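Local coordinates for 231aa long hypothetical protein-L-isoaspartate O-methyltransferase (Sulfolobus tokodaii, PDB 1VBF), which probably catalyses transfer of a methyl group from S-adenosyl-L-methionine to L-isoaspartyl residues of damaged proteins, with a role in their repair or degradation, at residues K133-A144 against Q154-I165. Sequence-based numbering, arbitrary orientation.
Sequences KPYDRVVVWATA and QLKEGGIMILPI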
loop_
_atom_site.group_PDB
_atom_site.type_symbol
_atom_site.label_atom_id
_atom_site.label_comp_id
_atom_site.label_asym_id
_atom_site.label_seq_id
_atom_site.Cartn_x
_atom_site.Cartn_y
_atom_site.Cartn_z
ATOM N N LYS B 133 45.455 -6.717 -6.022
ATOM C CA LYS B 133 44.998 -6.437 -4.681
ATOM C C LYS B 133 44.990 -5.087 -4.066
ATOM O O LYS B 133 43.921 -4.508 -3.948
ATOM C CB LYS B 133 45.642 -7.373 -3.654
ATOM C CG LYS B 133 44.751 -7.540 -2.428
ATOM C CD LYS B 133 45.346 -8.489 -1.400
ATOM C CE LYS B 133 46.287 -7.736 -0.465
ATOM N NZ LYS B 133 45.617 -6.590 0.251
ATOM N N PRO B 134 46.144 -4.543 -3.667
ATOM C CA PRO B 134 46.039 -3.221 -3.027
ATOM C C PRO B 134 45.492 -2.110 -3.903
ATOM O O PRO B 134 46.137 -1.718 -4.873
ATOM C CB PRO B 134 47.468 -2.945 -2.551
ATOM C CG PRO B 134 48.212 -4.261 -2.791
ATOM C CD PRO B 134 47.537 -4.860 -3.977
ATOM N N TYR B 135 44.292 -1.617 -3.597
ATOM C CA TYR B 135 43.721 -0.531 -4.393
ATOM C C TYR B 135 43.669 0.731 -3.550
ATOM O O TYR B 135 43.593 0.671 -2.320
ATOM C CB TYR B 135 42.306 -0.848 -4.878
ATOM C CG TYR B 135 42.222 -2.008 -5.825
ATOM C CD1 TYR B 135 41.764 -3.249 -5.401
ATOM C CD2 TYR B 135 42.670 -1.890 -7.130
ATOM C CE1 TYR B 135 41.759 -4.340 -6.255
ATOM C CE2 TYR B 135 42.672 -2.980 -7.991
ATOM C CZ TYR B 135 42.211 -4.198 -7.552
ATOM O OH TYR B 135 42.166 -5.240 -8.442
ATOM N N ASP B 136 43.724 1.877 -4.216
ATOM C CA ASP B 136 43.656 3.157 -3.523
ATOM C C ASP B 136 42.206 3.594 -3.423
ATOM O O ASP B 136 41.792 4.172 -2.427
ATOM C CB ASP B 136 44.454 4.223 -4.285
ATOM C CG ASP B 136 45.959 4.018 -4.171
ATOM O OD1 ASP B 136 46.531 4.455 -3.139
ATOM O OD2 ASP B 136 46.552 3.407 -5.105
ATOM N N ARG B 137 41.437 3.278 -4.455
ATOM C CA ARG B 137 40.048 3.672 -4.526
ATOM C C ARG B 137 39.225 2.574 -5.182
ATOM O O ARG B 137 39.755 1.749 -5.939
ATOM C CB ARG B 137 39.924 4.933 -5.393
ATOM C CG ARG B 137 40.844 6.085 -5.038
ATOM C CD ARG B 137 40.328 6.860 -3.859
ATOM N NE ARG B 137 41.366 7.073 -2.863
ATOM C CZ ARG B 137 41.774 8.269 -2.478
ATOM N NH1 ARG B 137 41.214 9.328 -3.026
ATOM N NH2 ARG B 137 42.715 8.401 -1.550
ATOM N N VAL B 138 37.920 2.594 -4.903
ATOM C CA VAL B 138 36.974 1.665 -5.493
ATOM C C VAL B 138 35.641 2.378 -5.730
ATOM O O VAL B 138 35.146 3.089 -4.856
ATOM C CB VAL B 138 36.706 0.468 -4.588
ATOM C CG1 VAL B 138 35.666 -0.406 -5.238
ATOM C CG2 VAL B 138 37.978 -0.301 -4.332
ATOM N N VAL B 139 35.067 2.207 -6.916
ATOM C CA VAL B 139 33.779 2.809 -7.244
ATOM C C VAL B 139 32.882 1.680 -7.688
ATOM O O VAL B 139 33.310 0.837 -8.471
ATOM C CB VAL B 139 33.844 3.722 -8.453
ATOM C CG1 VAL B 139 32.756 4.797 -8.360
ATOM C CG2 VAL B 139 35.206 4.278 -8.587
ATOM N N VAL B 140 31.637 1.657 -7.228
ATOM C CA VAL B 140 30.722 0.594 -7.647
ATOM C C VAL B 140 29.564 1.302 -8.315
ATOM O O VAL B 140 29.106 2.283 -7.787
ATOM C CB VAL B 140 30.259 -0.225 -6.419
ATOM C CG1 VAL B 140 29.607 -1.538 -6.867
ATOM C CG2 VAL B 140 31.457 -0.492 -5.517
ATOM N N TRP B 141 29.106 0.827 -9.467
ATOM C CA TRP B 141 28.019 1.490 -10.179
ATOM C C TRP B 141 26.708 0.740 -10.118
ATOM O O TRP B 141 25.923 0.732 -11.070
ATOM C CB TRP B 141 28.386 1.727 -11.652
ATOM C CG TRP B 141 29.578 2.623 -11.857
ATOM C CD1 TRP B 141 30.833 2.232 -12.198
ATOM C CD2 TRP B 141 29.648 4.051 -11.649
ATOM N NE1 TRP B 141 31.686 3.306 -12.206
ATOM C CE2 TRP B 141 30.995 4.432 -11.877
ATOM C CE3 TRP B 141 28.713 5.032 -11.288
ATOM C CZ2 TRP B 141 31.433 5.764 -11.758
ATOM C CZ3 TRP B 141 29.160 6.372 -11.168
ATOM C CH2 TRP B 141 30.506 6.713 -11.402
ATOM N N ALA B 142 26.484 0.077 -9.000
ATOM C CA ALA B 142 25.241 -0.654 -8.787
ATOM C C ALA B 142 25.081 -0.871 -7.281
ATOM O O ALA B 142 26.062 -0.970 -6.539
ATOM C CB ALA B 142 25.255 -1.969 -9.544
ATOM N N THR B 143 23.841 -0.916 -6.826
ATOM C CA THR B 143 23.586 -1.071 -5.404
ATOM C C THR B 143 23.827 -2.504 -4.900
ATOM O O THR B 143 23.649 -3.486 -5.638
ATOM C CB THR B 143 22.131 -0.576 -5.059
ATOM O OG1 THR B 143 21.924 -0.666 -3.657
ATOM C CG2 THR B 143 21.062 -1.413 -5.761
ATOM N N ALA B 144 24.259 -2.604 -3.645
ATOM C CA ALA B 144 24.519 -3.895 -3.001
ATOM C C ALA B 144 23.662 -4.081 -1.735
ATOM O O ALA B 144 23.179 -3.113 -1.148
ATOM C CB ALA B 144 25.983 -4.012 -2.649
ATOM N N GLN B 154 40.141 -5.522 -0.342
ATOM C CA GLN B 154 41.159 -5.169 -1.308
ATOM C C GLN B 154 41.624 -3.687 -1.223
ATOM O O GLN B 154 42.674 -3.319 -1.744
ATOM C CB GLN B 154 40.634 -5.538 -2.697
ATOM C CG GLN B 154 40.591 -7.048 -2.926
ATOM C CD GLN B 154 39.626 -7.470 -4.020
ATOM O OE1 GLN B 154 39.485 -6.803 -5.038
ATOM N NE2 GLN B 154 38.966 -8.596 -3.814
ATOM N N LEU B 155 40.858 -2.844 -0.545
ATOM C CA LEU B 155 41.227 -1.436 -0.378
ATOM C C LEU B 155 42.485 -1.276 0.470
ATOM O O LEU B 155 42.756 -2.090 1.343
ATOM C CB LEU B 155 40.112 -0.671 0.333
ATOM C CG LEU B 155 39.295 0.322 -0.470
ATOM C CD1 LEU B 155 38.473 1.167 0.480
ATOM C CD2 LEU B 155 40.221 1.193 -1.274
ATOM N N LYS B 156 43.248 -0.216 0.216
ATOM C CA LYS B 156 44.432 0.065 1.020
ATOM C C LYS B 156 43.909 0.572 2.346
ATOM O O LYS B 156 42.740 0.932 2.463
ATOM C CB LYS B 156 45.293 1.137 0.380
ATOM C CG LYS B 156 46.222 0.587 -0.672
ATOM C CD LYS B 156 47.087 1.666 -1.291
ATOM C CE LYS B 156 47.916 1.091 -2.419
ATOM N NZ LYS B 156 48.509 2.189 -3.220
ATOM N N GLU B 157 44.777 0.634 3.339
ATOM C CA GLU B 157 44.342 1.053 4.649
ATOM C C GLU B 157 43.560 2.334 4.684
ATOM O O GLU B 157 42.435 2.355 5.171
ATOM C CB GLU B 157 45.518 1.147 5.606
ATOM C CG GLU B 157 45.080 1.296 7.043
ATOM C CD GLU B 157 43.912 0.393 7.379
ATOM O OE1 GLU B 157 43.976 -0.823 7.074
ATOM O OE2 GLU B 157 42.930 0.912 7.952
ATOM N N GLY B 158 44.112 3.421 4.184
ATOM C CA GLY B 158 43.330 4.640 4.257
ATOM C C GLY B 158 42.508 4.869 3.015
ATOM O O GLY B 158 41.994 5.967 2.811
ATOM N N GLY B 159 42.387 3.829 2.191
ATOM C CA GLY B 159 41.650 3.927 0.946
ATOM C C GLY B 159 40.253 4.486 1.070
ATOM O O GLY B 159 39.718 4.597 2.155
ATOM N N ILE B 160 39.652 4.833 -0.059
ATOM C CA ILE B 160 38.304 5.380 -0.067
ATOM C C ILE B 160 37.479 4.598 -1.040
ATOM O O ILE B 160 37.939 4.325 -2.145
ATOM C CB ILE B 160 38.300 6.847 -0.531
ATOM C CG1 ILE B 160 38.964 7.709 0.538
ATOM C CG2 ILE B 160 36.867 7.315 -0.889
ATOM C CD1 ILE B 160 39.099 9.144 0.117
HETATM N N MSE B 161 36.268 4.228 -0.624
HETATM C CA MSE B 161 35.349 3.510 -1.504
HETATM C C MSE B 161 33.996 4.206 -1.564
HETATM O O MSE B 161 33.502 4.709 -0.555
HETATM C CB MSE B 161 35.138 2.066 -1.051
HETATM C CG MSE B 161 34.113 1.305 -1.910
HETATM SE SE MSE B 161 33.857 -0.575 -1.376
HETATM C CE MSE B 161 33.335 -1.279 -3.072
ATOM N N ILE B 162 33.410 4.248 -2.754
ATOM C CA ILE B 162 32.100 4.841 -2.936
ATOM C C ILE B 162 31.176 3.819 -3.591
ATOM O O ILE B 162 31.519 3.250 -4.627
ATOM C CB ILE B 162 32.193 6.133 -3.791
ATOM C CG1 ILE B 162 32.815 7.238 -2.938
ATOM C CG2 ILE B 162 30.798 6.582 -4.307
ATOM C CD1 ILE B 162 32.937 8.572 -3.614
ATOM N N LEU B 163 30.026 3.556 -2.968
ATOM C CA LEU B 163 29.043 2.624 -3.522
ATOM C C LEU B 163 27.665 2.855 -2.973
ATOM O O LEU B 163 27.524 3.403 -1.885
ATOM C CB LEU B 163 29.384 1.165 -3.222
ATOM C CG LEU B 163 29.756 0.633 -1.824
ATOM C CD1 LEU B 163 29.348 1.536 -0.682
ATOM C CD2 LEU B 163 29.128 -0.727 -1.679
ATOM N N PRO B 164 26.623 2.438 -3.715
ATOM C CA PRO B 164 25.227 2.584 -3.289
ATOM C C PRO B 164 24.852 1.315 -2.506
ATOM O O PRO B 164 25.023 0.195 -3.002
ATOM C CB PRO B 164 24.446 2.655 -4.601
ATOM C CG PRO B 164 25.502 2.680 -5.686
ATOM C CD PRO B 164 26.683 1.987 -5.112
ATOM N N ILE B 165 24.370 1.481 -1.281
ATOM C CA ILE B 165 23.955 0.333 -0.488
ATOM C C ILE B 165 22.454 0.372 -0.223
ATOM O O ILE B 165 21.907 1.386 0.211
ATOM C CB ILE B 165 24.665 0.275 0.889
ATOM C CG1 ILE B 165 26.174 0.135 0.702
ATOM C CG2 ILE B 165 24.115 -0.910 1.707
ATOM C CD1 ILE B 165 26.902 0.097 2.003
#
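Turned so that CG lies opposite its carbonyl carbon (chi1 -51°) and bent at chi2 and chi3, the Arg-137 side chain runs alongside Ile-160, pointing the same way, and Ile-160 CD1 sits over one face of the guanidinium, 3.8 Å from CZ of Arg-137. The chain of Lys-156, by contrast, runs extended beyond CG past the carbonyl of Tyr-135, bringing NZ to 3.0 Å from both OD1 and OD2 of Asp-136, a salt bridge whose hydrogen bonds are weak; Asp-136 OD2 also accepts from the backbone of Lys-73. Asp-136 O takes two donors: Ile-160 N at 3.3 Å and, from above the carbonyl plane, NE of Arg-137 at 3.0 Å. Arginine suits this buried place because its flat cation offers a face to the isoleucine while NH1 reaches Asp-67 and Leu-66 O. An alanine here would remove that cation, and would probably leave Asp-67 without its salt-bridge mate, Asp-136 O with one donor fewer and the CD1 end of Ile-160 less well covered. Between these residues and Val-140 the strands pair in parallel register, Ile-162 N reaching Val-138 O at 3.0 Å. Beta-branched valines and isoleucines fit such extended backbone; on the face of Val-138, its CG2 meets Leu-155 CD2 at 4.1 Å. Strands 135-140 and 159-165, neighbours in the Rossmann-like methyltransferase sheet, are linked by a beta-alpha-beta crossover through helix 149-154. The chemistry implies an apolar middle held by backbone bonds, with the Lys-156/Asp-136 and Arg-137/Asp-67 pairs at the end where the strands begin.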